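Oligogalacturonate lyase (Yersinia enterocolitica subsp. enterocolitica, PDB 3PE7) cleaves oligogalacturonates by beta-elimination in the cytoplasm, as a seven-bladed beta-propeller lyase that binds manganese and calcium. Local coordinates at residues A[128-133]-A[141-146]; A[116-121]-A[178-183]; A[32-37]-A[58-63]; A[82-87]-A[349-354]. One frame throughout, in Å; residues are numbered along the deposited sequence.

In the fold
The four contacts lie in one seven-bladed beta-propeller. Along the chain contact 3 closes first; contact 4 then spans residues 82 to 354, and contacts 1 and 2 fall within that span. Contacts 1 and 2 have centres about 10 Å apart. Contact 1 joins the two first strands of the sheet 124-132, 138-145, 168-174 and 180-186. Contact 2 joins 180-186, one of its two edge strands, to strand 114-119 of the sheet before it. Contacts 3 and 4, centres about 8 Å apart, share hydrogen bonds and lie by the manganese site near the chain's centre. Contact 2, its centre about 22 Å from that centre, is a seam between blades, away from the annotated sites.

Contact 1. Residues A[128-133]-A[141-146]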
loop_
_atom_site.group_PDB
_atom_site.type_symbol
_atom_site.label_atom_id
_atom_site.label_comp_id
_atom_site.label_asym_id
_atom_site.label_seq_id
_atom_site.Cartn_x
_atom_site.Cartn_y
_atom_site.Cartn_z
ATOM N N GLY A 128 -2.773 -5.753 -9.998
ATOM C CA GLY A 128 -2.408 -4.825 -8.920
ATOM C C GLY A 128 -3.536 -3.913 -8.460
ATOM O O GLY A 128 -4.730 -4.234 -8.593
ATOM N N THR A 129 -3.147 -2.757 -7.921
ATOM C CA THR A 129 -4.056 -1.884 -7.188
ATOM C C THR A 129 -4.445 -0.662 -8.034
ATOM O O THR A 129 -3.591 -0.058 -8.654
ATOM C CB THR A 129 -3.394 -1.426 -5.866
ATOM O OG1 THR A 129 -3.034 -2.593 -5.095
ATOM C CG2 THR A 129 -4.345 -0.581 -5.041
ATOM N N TRP A 130 -5.730 -0.332 -8.049
ATOM C CA TRP A 130 -6.201 0.903 -8.703
ATOM C C TRP A 130 -5.996 2.065 -7.736
ATOM O O TRP A 130 -6.347 1.952 -6.546
ATOM C CB TRP A 130 -7.678 0.771 -9.070
ATOM C CG TRP A 130 -7.902 -0.249 -10.121
ATOM C CD1 TRP A 130 -8.023 -1.596 -9.942
ATOM C CD2 TRP A 130 -8.002 -0.017 -11.533
ATOM N NE1 TRP A 130 -8.203 -2.224 -11.163
ATOM C CE2 TRP A 130 -8.192 -1.275 -12.154
ATOM C CE3 TRP A 130 -7.941 1.130 -12.335
ATOM C CZ2 TRP A 130 -8.341 -1.414 -13.546
ATOM C CZ3 TRP A 130 -8.081 0.990 -13.722
ATOM C CH2 TRP A 130 -8.283 -0.272 -14.309
ATOM N N VAL A 131 -5.442 3.180 -8.227
ATOM C CA VAL A 131 -5.097 4.309 -7.335
ATOM C C VAL A 131 -5.767 5.579 -7.842
ATOM O O VAL A 131 -5.702 5.878 -9.029
ATOM C CB VAL A 131 -3.553 4.514 -7.264
ATOM C CG1 VAL A 131 -3.185 5.847 -6.569
ATOM C CG2 VAL A 131 -2.909 3.339 -6.546
ATOM N N ALA A 132 -6.407 6.316 -6.935
ATOM C CA ALA A 132 -7.136 7.524 -7.333
ATOM C C ALA A 132 -6.242 8.749 -7.372
ATOM O O ALA A 132 -5.185 8.797 -6.744
ATOM C CB ALA A 132 -8.319 7.767 -6.400
ATOM N N ASN A 133 -6.683 9.749 -8.133
ATOM C CA ASN A 133 -6.121 11.089 -8.018
ATOM C C ASN A 133 -6.584 11.761 -6.711
ATOM O O ASN A 133 -7.474 11.262 -6.025
ATOM C CB ASN A 133 -6.498 11.915 -9.262
ATOM C CG ASN A 133 -8.000 12.191 -9.366
ATOM O OD1 ASN A 133 -8.820 11.483 -8.803
ATOM N ND2 ASN A 133 -8.352 13.249 -10.088
ATOM N N GLY A 141 -4.695 2.225 -13.207
ATOM C CA GLY A 141 -4.464 0.808 -12.907
ATOM C C GLY A 141 -3.905 0.092 -14.117
ATOM O O GLY A 141 -3.863 0.656 -15.210
ATOM N N ILE A 142 -3.494 -1.159 -13.930
ATOM C CA ILE A 142 -2.932 -1.963 -15.014
ATOM C C ILE A 142 -3.908 -3.058 -15.419
ATOM O O ILE A 142 -4.517 -3.683 -14.572
ATOM C CB ILE A 142 -1.591 -2.626 -14.601
ATOM C CG1 ILE A 142 -0.553 -1.574 -14.178
ATOM C CG2 ILE A 142 -1.017 -3.504 -15.730
ATOM C CD1 ILE A 142 -0.197 -0.554 -15.247
ATOM N N GLU A 143 -4.058 -3.262 -16.723
ATOM C CA GLU A 143 -4.752 -4.440 -17.250
ATOM C C GLU A 143 -3.799 -5.224 -18.133
ATOM O O GLU A 143 -3.013 -4.646 -18.894
ATOM C CB GLU A 143 -5.994 -4.026 -18.044
ATOM C CG GLU A 143 -7.080 -3.386 -17.169
ATOM C CD GLU A 143 -8.244 -2.843 -17.963
ATOM O OE1 GLU A 143 -8.246 -2.974 -19.217
ATOM O OE2 GLU A 143 -9.166 -2.306 -17.315
ATOM N N ILE A 144 -3.850 -6.548 -18.018
ATOM C CA ILE A 144 -2.952 -7.425 -18.774
ATOM C C ILE A 144 -3.809 -8.276 -19.703
ATOM O O ILE A 144 -4.885 -8.724 -19.309
ATOM C CB ILE A 144 -2.120 -8.333 -17.828
ATOM C CG1 ILE A 144 -1.313 -7.456 -16.846
ATOM C CG2 ILE A 144 -1.232 -9.310 -18.639
ATOM C CD1 ILE A 144 -0.285 -8.199 -15.949
ATOM N N ARG A 145 -3.361 -8.462 -20.940
ATOM C CA ARG A 145 -4.152 -9.236 -21.885
ATOM C C ARG A 145 -4.339 -10.640 -21.318
ATOM O O ARG A 145 -3.386 -11.235 -20.824
ATOM C CB ARG A 145 -3.477 -9.281 -23.262
ATOM C CG ARG A 145 -4.429 -9.727 -24.349
ATOM C CD ARG A 145 -3.754 -9.839 -25.712
ATOM N NE ARG A 145 -3.271 -8.554 -26.215
ATOM C CZ ARG A 145 -4.046 -7.582 -26.704
ATOM N NH1 ARG A 145 -5.366 -7.723 -26.768
ATOM N NH2 ARG A 145 -3.493 -6.458 -27.148
ATOM N N ARG A 146 -5.567 -11.148 -21.373
ATOM C CA ARG A 146 -5.879 -12.463 -20.782
ATOM C C ARG A 146 -4.945 -13.566 -21.293
ATOM O O ARG A 146 -4.498 -14.417 -20.520
ATOM C CB ARG A 146 -7.337 -12.861 -21.042
ATOM C CG ARG A 146 -7.699 -14.225 -20.429
ATOM C CD ARG A 146 -9.151 -14.587 -20.638
ATOM N NE ARG A 146 -10.036 -13.650 -19.957
ATOM C CZ ARG A 146 -10.260 -13.627 -18.646
ATOM N NH1 ARG A 146 -9.656 -14.485 -17.835
ATOM N NH2 ARG A 146 -11.089 -12.721 -18.146
HETATM O O HOH W 1 -2.466 -1.532 -10.942
#
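Thr129 O lies beside Gly141 CA, 4.4 Å away. A water 2.9 Å from Thr129 O, to which it can donate, accepts from Ile142 N at 3.2 Å. The peptide groups are not paired directly here. Trp130 makes the main contact. Its CG lies anti to the carbonyl carbon (chi1 -67°), and the indole reaches over Gly141. Gly141 CA sits 3.8 Å from the centroid of the Trp130 six-membered ring, 22° off the ring normal, a CH-pi contact over one face. Gly141 N and CA are both 3.5 Å from Trp130 CE3, so the backbone itself packs on the ring. Farther round, Glu143 OE2 lies at the edge, in plane, 3.7 Å from Trp130 CH2. The carboxylate plane is turned 68° from the ring. Glu143 is held from outside the two segments: OE2 by Tyr118 OH and OE1 by a salt bridge to Arg169. After Trp130, Val131 returns to regular pairing, bonding through its backbone to Val140. Strands 124-132 and 138-145 form a hairpin in one propeller blade. On its far side strand 138-145 pairs with strand 168-174, whose Met171 and Val173 also touch Trp130. Strand 190-196 of the next sheet packs against Val131 and Ile142.

Contact 2. Residues A[116-121]-A[178-183]; sequences VVYQVP and GESTVI
Tyr118 OH accepts a hydrogen bond from a water at 2.6 Å, and the same oxygen is hydrogen-bonded to Glu143 OE2. The water lies at the edge of the Tyr118 ring, in plane. It is also bonded to Ser180 OG at 2.7 Å, so it links the two hydroxyls. Beside this bridge Ser180 CB packs 3.6 Å from Tyr118 CE2. Tyr118 CG is anti to the backbone N (chi1 171°), which carries the ring toward residues 178-180. A second water donates to Val117 O and to Gly178 O, 2.8 Å from each oxygen. Gly178 O also lies near the plane of the Tyr118 ring, 3.9 Å from CD2. Gly178 CA comes 3.7 Å from Val117 O, and its backbone angles (phi 86°, psi 4°) suit glycine. Val117 and Tyr118 form a classic beta bulge opposite Leu104. The edges of neighbouring propeller blades are therefore joined here mainly through water bridges and the packing of Tyr118, with no direct hydrogen bond between the two segments.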
loop_
_atom_site.group_PDB
_atom_site.type_symbol
_atom_site.label_atom_id
_atom_site.label_comp_id
_atom_site.label_asym_id
_atom_site.label_seq_id
_atom_site.Cartn_x
_atom_site.Cartn_y
_atom_site.Cartn_z
ATOM N N VAL A 116 -21.195 -0.580 -9.339
ATOM C CA VAL A 116 -19.988 -0.897 -10.099
ATOM C C VAL A 116 -19.594 0.278 -10.993
ATOM O O VAL A 116 -20.347 0.696 -11.879
ATOM C CB VAL A 116 -19.990 -2.328 -10.788
ATOM C CG1 VAL A 116 -21.339 -2.920 -10.859
ATOM C CG2 VAL A 116 -19.214 -2.343 -12.121
ATOM N N VAL A 117 -18.425 0.841 -10.713
ATOM C CA VAL A 117 -17.981 2.032 -11.418
ATOM C C VAL A 117 -17.362 1.657 -12.762
ATOM O O VAL A 117 -17.579 2.340 -13.771
ATOM C CB VAL A 117 -16.984 2.857 -10.566
ATOM C CG1 VAL A 117 -16.405 3.988 -11.380
ATOM C CG2 VAL A 117 -17.672 3.397 -9.305
ATOM N N TYR A 118 -16.593 0.570 -12.777
ATOM C CA TYR A 118 -15.897 0.139 -13.989
ATOM C C TYR A 118 -15.681 -1.360 -13.913
ATOM O O TYR A 118 -15.390 -1.881 -12.830
ATOM C CB TYR A 118 -14.539 0.858 -14.148
ATOM C CG TYR A 118 -13.644 0.332 -15.260
ATOM C CD1 TYR A 118 -12.552 -0.496 -14.974
ATOM C CD2 TYR A 118 -13.877 0.676 -16.601
ATOM C CE1 TYR A 118 -11.718 -0.976 -15.979
ATOM C CE2 TYR A 118 -13.035 0.202 -17.630
ATOM C CZ TYR A 118 -11.963 -0.640 -17.308
ATOM O OH TYR A 118 -11.126 -1.114 -18.309
ATOM N N GLN A 119 -15.833 -2.038 -15.054
ATOM C CA GLN A 119 -15.517 -3.458 -15.150
ATOM C C GLN A 119 -14.388 -3.688 -16.151
ATOM O O GLN A 119 -14.465 -3.252 -17.310
ATOM C CB GLN A 119 -16.750 -4.270 -15.554
ATOM C CG GLN A 119 -16.477 -5.758 -15.686
ATOM C CD GLN A 119 -17.732 -6.558 -15.919
ATOM O OE1 GLN A 119 -18.098 -6.825 -17.057
ATOM N NE2 GLN A 119 -18.408 -6.933 -14.844
ATOM N N VAL A 120 -13.338 -4.380 -15.714
ATOM C CA VAL A 120 -12.270 -4.757 -16.619
ATOM C C VAL A 120 -12.909 -5.641 -17.700
ATOM O O VAL A 120 -13.610 -6.602 -17.365
ATOM C CB VAL A 120 -11.143 -5.517 -15.890
ATOM C CG1 VAL A 120 -10.042 -5.934 -16.869
ATOM C CG2 VAL A 120 -10.556 -4.642 -14.740
ATOM N N PRO A 121 -12.715 -5.283 -18.980
ATOM C CA PRO A 121 -13.400 -6.051 -20.040
ATOM C C PRO A 121 -12.853 -7.478 -20.200
ATOM O O PRO A 121 -11.761 -7.780 -19.717
ATOM C CB PRO A 121 -13.218 -5.188 -21.304
ATOM C CG PRO A 121 -12.102 -4.247 -21.009
ATOM C CD PRO A 121 -11.964 -4.125 -19.506
ATOM N N GLY A 178 -17.376 6.548 -15.964
ATOM C CA GLY A 178 -17.025 5.152 -16.118
ATOM C C GLY A 178 -16.272 4.909 -17.409
ATOM O O GLY A 178 -15.944 3.766 -17.731
ATOM N N GLU A 179 -15.987 5.986 -18.143
ATOM C CA GLU A 179 -15.205 5.888 -19.369
ATOM C C GLU A 179 -13.750 5.578 -19.039
ATOM O O GLU A 179 -13.229 6.014 -18.003
ATOM C CB GLU A 179 -15.283 7.178 -20.181
ATOM C CG GLU A 179 -16.692 7.519 -20.704
ATOM C CD GLU A 179 -16.710 8.787 -21.553
ATOM O OE1 GLU A 179 -15.629 9.203 -22.039
ATOM O OE2 GLU A 179 -17.806 9.365 -21.743
ATOM N N SER A 180 -13.108 4.824 -19.924
ATOM C CA SER A 180 -11.707 4.444 -19.763
ATOM C C SER A 180 -10.837 4.889 -20.944
ATOM O O SER A 180 -11.318 4.952 -22.091
ATOM C CB SER A 180 -11.600 2.934 -19.567
ATOM O OG SER A 180 -12.120 2.260 -20.700
ATOM N N THR A 181 -9.565 5.199 -20.665
ATOM C CA THR A 181 -8.596 5.604 -21.682
ATOM C C THR A 181 -7.257 4.905 -21.469
ATOM O O THR A 181 -6.758 4.819 -20.334
ATOM C CB THR A 181 -8.334 7.141 -21.643
ATOM O OG1 THR A 181 -9.582 7.836 -21.582
ATOM C CG2 THR A 181 -7.559 7.609 -22.870
ATOM N N VAL A 182 -6.667 4.418 -22.553
ATOM C CA VAL A 182 -5.331 3.839 -22.479
ATOM C C VAL A 182 -4.316 4.969 -22.475
ATOM O O VAL A 182 -4.283 5.802 -23.401
ATOM C CB VAL A 182 -5.038 2.849 -23.650
ATOM C CG1 VAL A 182 -3.611 2.302 -23.551
ATOM C CG2 VAL A 182 -6.058 1.718 -23.675
ATOM N N ILE A 183 -3.484 5.007 -21.435
ATOM C CA ILE A 183 -2.415 5.997 -21.338
ATOM C C ILE A 183 -1.170 5.450 -22.041
ATOM O O ILE A 183 -0.439 6.186 -22.710
ATOM C CB ILE A 183 -2.107 6.360 -19.838
ATOM C CG1 ILE A 183 -3.334 6.970 -19.155
ATOM C CG2 ILE A 183 -0.928 7.315 -19.725
ATOM C CD1 ILE A 183 -3.049 7.526 -17.722
HETATM O O HOH W 2 -17.586 1.847 -16.503
HETATM O O HOH W 3 -11.780 -0.382 -20.756
#

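Contact 3. Residues A[32-37]-A[58-63]; sequences TCHRNY and GPWNYY
Trp60 meets both Thr32 and His34 with its indole, before strand 61-66 begins. A chi1 of -59° sets CG beside the backbone N, and from there the indole reaches both residues. Thr32 CG2, the methyl, is 3.7 Å from Trp60 CZ2. Along the benzene part of the indole, Trp60 CE3 is 4.1 Å from His34 NE2. The His34 ring and the Trp60 six-membered ring are set obliquely, with centroids 5.7 Å apart and planes at 53°. The indole nitrogen is satisfied outside the segments, where NE1 bonds to Glu346. His34 is fixed at both ring nitrogens. ND1 donates to Arg35 O at 2.8 Å, nearly in the plane of its own ring and above the carbonyl plane. NE2 is hydrogen-bonded to Thr83 OG1. The imidazole also stacks on Phe84. Beyond Trp60, Tyr62 sends its OH to Asn82 O. The contact lies in the antiparallel sheet 6-8, 71-74, 61-66, 49-54 and 33-34. Strand 49-54 runs between 61-66 and 33-34, so Trp60 spans to the edge strand 33-34 from the loop before 61-66. Val351, from the loop that binds manganese, touches Trp60 as well.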
loop_
_atom_site.group_PDB
_atom_site.type_symbol
_atom_site.label_atom_id
_atom_site.label_comp_id
_atom_site.label_asym_id
_atom_site.label_seq_id
_atom_site.Cartn_x
_atom_site.Cartn_y
_atom_site.Cartn_z
ATOM N N THR A 32 -8.559 -13.734 11.519
ATOM C CA THR A 32 -7.618 -13.028 10.644
ATOM C C THR A 32 -8.149 -11.651 10.274
ATOM O O THR A 32 -9.212 -11.530 9.669
ATOM C CB THR A 32 -7.311 -13.856 9.375
ATOM O OG1 THR A 32 -6.621 -15.043 9.776
ATOM C CG2 THR A 32 -6.461 -13.060 8.369
ATOM N N CYS A 33 -7.413 -10.614 10.684
ATOM C CA CYS A 33 -7.719 -9.229 10.308
ATOM C C CYS A 33 -6.421 -8.563 9.865
ATOM O O CYS A 33 -5.340 -8.855 10.390
ATOM C CB CYS A 33 -8.289 -8.447 11.498
ATOM S SG CYS A 33 -9.850 -9.123 12.141
ATOM N N HIS A 34 -6.511 -7.667 8.901
ATOM C CA HIS A 34 -5.298 -7.011 8.431
ATOM C C HIS A 34 -5.597 -5.612 7.943
ATOM O O HIS A 34 -6.715 -5.303 7.531
ATOM C CB HIS A 34 -4.659 -7.809 7.279
ATOM C CG HIS A 34 -5.509 -7.829 6.050
ATOM N ND1 HIS A 34 -5.450 -6.836 5.094
ATOM C CD2 HIS A 34 -6.502 -8.668 5.667
ATOM C CE1 HIS A 34 -6.333 -7.101 4.140
ATOM N NE2 HIS A 34 -6.993 -8.199 4.472
ATOM N N ARG A 35 -4.581 -4.756 7.989
ATOM C CA ARG A 35 -4.733 -3.413 7.434
ATOM C C ARG A 35 -4.622 -3.432 5.910
ATOM O O ARG A 35 -4.156 -4.416 5.332
ATOM C CB ARG A 35 -3.676 -2.508 8.063
ATOM C CG ARG A 35 -2.323 -2.782 7.472
ATOM C CD ARG A 35 -2.145 -1.730 6.361
ATOM N NE ARG A 35 -1.541 -0.655 7.043
ATOM C CZ ARG A 35 -1.618 0.654 6.853
ATOM N NH1 ARG A 35 -2.338 1.272 5.899
ATOM N NH2 ARG A 35 -0.912 1.353 7.715
ATOM N N ASN A 36 -5.025 -2.345 5.242
ATOM C CA ASN A 36 -4.917 -2.249 3.783
ATOM C C ASN A 36 -3.494 -1.886 3.333
ATOM O O ASN A 36 -2.596 -1.734 4.174
ATOM C CB ASN A 36 -5.972 -1.264 3.221
ATOM C CG ASN A 36 -5.643 0.214 3.502
ATOM O OD1 ASN A 36 -6.199 1.113 2.851
ATOM N ND2 ASN A 36 -4.779 0.469 4.463
ATOM N N TYR A 37 -3.271 -1.745 2.032
ATOM C CA TYR A 37 -1.961 -1.307 1.568
ATOM C C TYR A 37 -1.646 0.102 2.111
ATOM O O TYR A 37 -2.534 0.965 2.197
ATOM C CB TYR A 37 -1.871 -1.352 0.040
ATOM C CG TYR A 37 -1.759 -2.746 -0.541
ATOM C CD1 TYR A 37 -1.028 -3.748 0.105
ATOM C CD2 TYR A 37 -2.333 -3.043 -1.776
ATOM C CE1 TYR A 37 -0.903 -5.038 -0.468
ATOM C CE2 TYR A 37 -2.212 -4.303 -2.349
ATOM C CZ TYR A 37 -1.501 -5.292 -1.698
ATOM O OH TYR A 37 -1.399 -6.542 -2.280
ATOM N N GLY A 58 -16.643 -15.129 7.635
ATOM C CA GLY A 58 -16.165 -16.345 6.939
ATOM C C GLY A 58 -15.060 -16.013 5.953
ATOM O O GLY A 58 -13.891 -16.340 6.202
ATOM N N PRO A 59 -15.417 -15.329 4.849
ATOM C CA PRO A 59 -14.353 -14.861 3.965
ATOM C C PRO A 59 -13.751 -13.566 4.501
ATOM O O PRO A 59 -14.100 -13.136 5.585
ATOM C CB PRO A 59 -15.061 -14.604 2.639
ATOM C CG PRO A 59 -16.498 -14.392 2.983
ATOM C CD PRO A 59 -16.759 -14.916 4.392
ATOM N N TRP A 60 -12.808 -12.997 3.762
ATOM C CA TRP A 60 -12.229 -11.697 4.137
ATOM C C TRP A 60 -13.032 -10.579 3.487
ATOM O O TRP A 60 -13.163 -10.527 2.256
ATOM C CB TRP A 60 -10.763 -11.630 3.694
ATOM C CG TRP A 60 -9.874 -12.711 4.294
ATOM C CD1 TRP A 60 -10.263 -13.772 5.090
ATOM C CD2 TRP A 60 -8.462 -12.838 4.130
ATOM N NE1 TRP A 60 -9.156 -14.533 5.433
ATOM C CE2 TRP A 60 -8.047 -13.990 4.840
ATOM C CE3 TRP A 60 -7.495 -12.092 3.446
ATOM C CZ2 TRP A 60 -6.705 -14.405 4.884
ATOM C CZ3 TRP A 60 -6.180 -12.509 3.474
ATOM C CH2 TRP A 60 -5.792 -13.660 4.180
ATOM N N ASN A 61 -13.564 -9.686 4.322
ATOM C CA ASN A 61 -14.396 -8.571 3.862
ATOM C C ASN A 61 -13.934 -7.262 4.489
ATOM O O ASN A 61 -13.111 -7.265 5.407
ATOM C CB ASN A 61 -15.844 -8.796 4.276
ATOM C CG ASN A 61 -16.462 -10.022 3.610
ATOM O OD1 ASN A 61 -16.607 -10.080 2.372
ATOM N ND2 ASN A 61 -16.860 -10.973 4.414
ATOM N N TYR A 62 -14.444 -6.136 3.973
ATOM C CA TYR A 62 -14.128 -4.843 4.594
ATOM C C TYR A 62 -14.997 -4.506 5.789
ATOM O O TYR A 62 -16.195 -4.822 5.809
ATOM C CB TYR A 62 -14.233 -3.710 3.560
ATOM C CG TYR A 62 -13.073 -3.661 2.608
ATOM C CD1 TYR A 62 -11.852 -3.104 3.003
ATOM C CD2 TYR A 62 -13.188 -4.157 1.309
ATOM C CE1 TYR A 62 -10.766 -3.042 2.122
ATOM C CE2 TYR A 62 -12.119 -4.099 0.433
ATOM C CZ TYR A 62 -10.931 -3.536 0.837
ATOM O OH TYR A 62 -9.887 -3.515 -0.047
ATOM N N TYR A 63 -14.376 -3.836 6.770
ATOM C CA TYR A 63 -15.030 -3.340 7.970
ATOM C C TYR A 63 -14.604 -1.910 8.226
ATOM O O TYR A 63 -13.516 -1.517 7.825
ATOM C CB TYR A 63 -14.641 -4.195 9.186
ATOM C CG TYR A 63 -15.197 -5.585 9.108
ATOM C CD1 TYR A 63 -16.347 -5.939 9.815
ATOM C CD2 TYR A 63 -14.584 -6.551 8.310
ATOM C CE1 TYR A 63 -16.889 -7.232 9.703
ATOM C CE2 TYR A 63 -15.118 -7.833 8.189
ATOM C CZ TYR A 63 -16.262 -8.165 8.903
ATOM O OH TYR A 63 -16.785 -9.434 8.784
#

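Contact 4. Residues A[82-87]-A[349-354]. With MN (manganese (II) ion), chain B; ACT (acetate ion), chain E.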
loop_
_atom_site.group_PDB
_atom_site.type_symbol
_atom_site.label_atom_id
_atom_site.label_comp_id
_atom_site.label_asym_id
_atom_site.label_seq_id
_atom_site.Cartn_x
_atom_site.Cartn_y
_atom_site.Cartn_z
ATOM N N ASN A 82 -11.102 -8.098 -2.678
ATOM C CA ASN A 82 -9.686 -7.856 -2.455
ATOM C C ASN A 82 -9.638 -6.828 -1.341
ATOM O O ASN A 82 -9.997 -5.667 -1.546
ATOM C CB ASN A 82 -9.006 -7.324 -3.709
ATOM C CG ASN A 82 -7.544 -7.003 -3.491
ATOM O OD1 ASN A 82 -7.165 -6.377 -2.492
ATOM N ND2 ASN A 82 -6.707 -7.410 -4.450
ATOM N N THR A 83 -9.228 -7.283 -0.164
ATOM C CA THR A 83 -9.257 -6.459 1.043
ATOM C C THR A 83 -7.985 -5.627 1.237
ATOM O O THR A 83 -7.808 -4.967 2.279
ATOM C CB THR A 83 -9.558 -7.291 2.315
ATOM O OG1 THR A 83 -8.682 -8.431 2.371
ATOM C CG2 THR A 83 -11.028 -7.747 2.301
ATOM N N PHE A 84 -7.114 -5.618 0.235
ATOM C CA PHE A 84 -5.868 -4.875 0.379
ATOM C C PHE A 84 -5.880 -3.554 -0.371
ATOM O O PHE A 84 -5.351 -2.554 0.113
ATOM C CB PHE A 84 -4.671 -5.726 -0.088
ATOM C CG PHE A 84 -4.402 -6.889 0.821
ATOM C CD1 PHE A 84 -5.171 -8.059 0.714
ATOM C CD2 PHE A 84 -3.421 -6.809 1.800
ATOM C CE1 PHE A 84 -4.934 -9.131 1.564
ATOM C CE2 PHE A 84 -3.179 -7.870 2.648
ATOM C CZ PHE A 84 -3.932 -9.022 2.534
ATOM N N GLY A 85 -6.481 -3.560 -1.556
ATOM C CA GLY A 85 -6.380 -2.406 -2.450
ATOM C C GLY A 85 -7.351 -1.275 -2.153
ATOM O O GLY A 85 -7.270 -0.223 -2.795
ATOM N N GLY A 86 -8.264 -1.489 -1.210
ATOM C CA GLY A 86 -9.385 -0.564 -0.990
ATOM C C GLY A 86 -8.954 0.720 -0.323
ATOM O O GLY A 86 -7.964 0.746 0.397
ATOM N N PHE A 87 -9.712 1.787 -0.574
ATOM C CA PHE A 87 -9.406 3.087 0.019
ATOM C C PHE A 87 -10.677 3.888 0.284
ATOM O O PHE A 87 -11.715 3.690 -0.356
ATOM C CB PHE A 87 -8.439 3.872 -0.866
ATOM C CG PHE A 87 -8.970 4.186 -2.245
ATOM C CD1 PHE A 87 -9.626 5.392 -2.494
ATOM C CD2 PHE A 87 -8.796 3.286 -3.293
ATOM C CE1 PHE A 87 -10.114 5.693 -3.794
ATOM C CE2 PHE A 87 -9.268 3.573 -4.598
ATOM C CZ PHE A 87 -9.928 4.769 -4.850
ATOM N N ARG A 349 0.068 -13.764 0.280
ATOM C CA ARG A 349 1.463 -13.470 0.582
ATOM C C ARG A 349 1.670 -12.058 1.114
ATOM O O ARG A 349 2.811 -11.677 1.366
ATOM C CB ARG A 349 2.343 -13.648 -0.669
ATOM C CG ARG A 349 2.092 -14.913 -1.496
ATOM C CD ARG A 349 2.245 -16.139 -0.678
ATOM N NE ARG A 349 2.199 -17.374 -1.461
ATOM C CZ ARG A 349 3.241 -18.176 -1.657
ATOM N NH1 ARG A 349 4.430 -17.878 -1.136
ATOM N NH2 ARG A 349 3.088 -19.288 -2.369
ATOM N N GLN A 350 0.596 -11.285 1.275
ATOM C CA GLN A 350 0.714 -9.922 1.816
ATOM C C GLN A 350 0.127 -9.797 3.206
ATOM O O GLN A 350 0.387 -8.815 3.908
ATOM C CB GLN A 350 0.011 -8.901 0.892
ATOM C CG GLN A 350 0.711 -8.651 -0.458
ATOM C CD GLN A 350 2.051 -7.969 -0.325
ATOM O OE1 GLN A 350 2.198 -6.971 0.412
ATOM N NE2 GLN A 350 3.054 -8.486 -1.052
ATOM N N VAL A 351 -0.677 -10.785 3.603
ATOM C CA VAL A 351 -1.513 -10.628 4.801
ATOM C C VAL A 351 -0.709 -10.387 6.104
ATOM O O VAL A 351 -1.151 -9.630 6.971
ATOM C CB VAL A 351 -2.513 -11.785 4.922
ATOM C CG1 VAL A 351 -1.821 -13.098 5.307
ATOM C CG2 VAL A 351 -3.619 -11.446 5.903
ATOM N N THR A 352 0.479 -10.994 6.217
ATOM C CA THR A 352 1.301 -10.783 7.410
ATOM C C THR A 352 2.300 -9.643 7.259
ATOM O O THR A 352 3.086 -9.411 8.171
ATOM C CB THR A 352 2.079 -12.063 7.817
ATOM O OG1 THR A 352 2.734 -12.606 6.668
ATOM C CG2 THR A 352 1.116 -13.117 8.408
ATOM N N HIS A 353 2.270 -8.929 6.121
ATOM C CA HIS A 353 3.137 -7.747 5.957
ATOM C C HIS A 353 2.710 -6.637 6.923
ATOM O O HIS A 353 1.544 -6.274 6.952
ATOM C CB HIS A 353 3.097 -7.245 4.516
ATOM C CG HIS A 353 3.853 -8.109 3.563
ATOM N ND1 HIS A 353 4.286 -7.660 2.331
ATOM C CD2 HIS A 353 4.267 -9.396 3.665
ATOM C CE1 HIS A 353 4.937 -8.635 1.721
ATOM N NE2 HIS A 353 4.947 -9.695 2.511
ATOM N N PRO A 354 3.654 -6.102 7.719
ATOM C CA PRO A 354 3.229 -5.043 8.653
ATOM C C PRO A 354 2.651 -3.810 7.953
ATOM O O PRO A 354 1.665 -3.246 8.433
ATOM C CB PRO A 354 4.514 -4.708 9.421
ATOM C CG PRO A 354 5.307 -6.040 9.387
ATOM C CD PRO A 354 5.013 -6.607 8.019
HETATM MN MN MN B . 3.840 -5.879 1.235
HETATM C C ACT E . 4.619 -5.286 -1.065
HETATM O O ACT E . 5.133 -6.328 -0.518
HETATM O OXT ACT E . 3.797 -4.556 -0.390
HETATM C CH3 ACT E . 4.957 -4.934 -2.474
#
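Gln350 touches Phe84 with its CB, which lies 3.8 Å from Phe84 CE2. CG turns away from the carbonyl carbon and the chain bends at chi2 (-67°), which leads the end away from Phe84 to the metal. OE1 binds the manganese ion at 2.1 Å. NE2 donates to acetate O at 3.0 Å, with an N-H...O angle of 147°. The amide thus grips the ion and the acetate together. His353 ND1 is a second ligand, also 2.1 Å from manganese. A type I turn from Gln350 to His353 holds both ligands on one short loop, and Gln350 CA sits over the face of the His353 ring. Phe84 meets the same loop at its edge, CZ being 3.7 Å from Val351 CA. Asn82 OD1 places Phe84: it accepts from Phe84 N at 2.8 Å, an Asx turn, and from Gly85 N at 3.0 Å, which widens it to an Asx motif. His287 and His355 complete the protein ligands. The acetate, probably from the crystallisation liquor, binds through both oxygens, consistent with a substrate carboxylate binding at this metal.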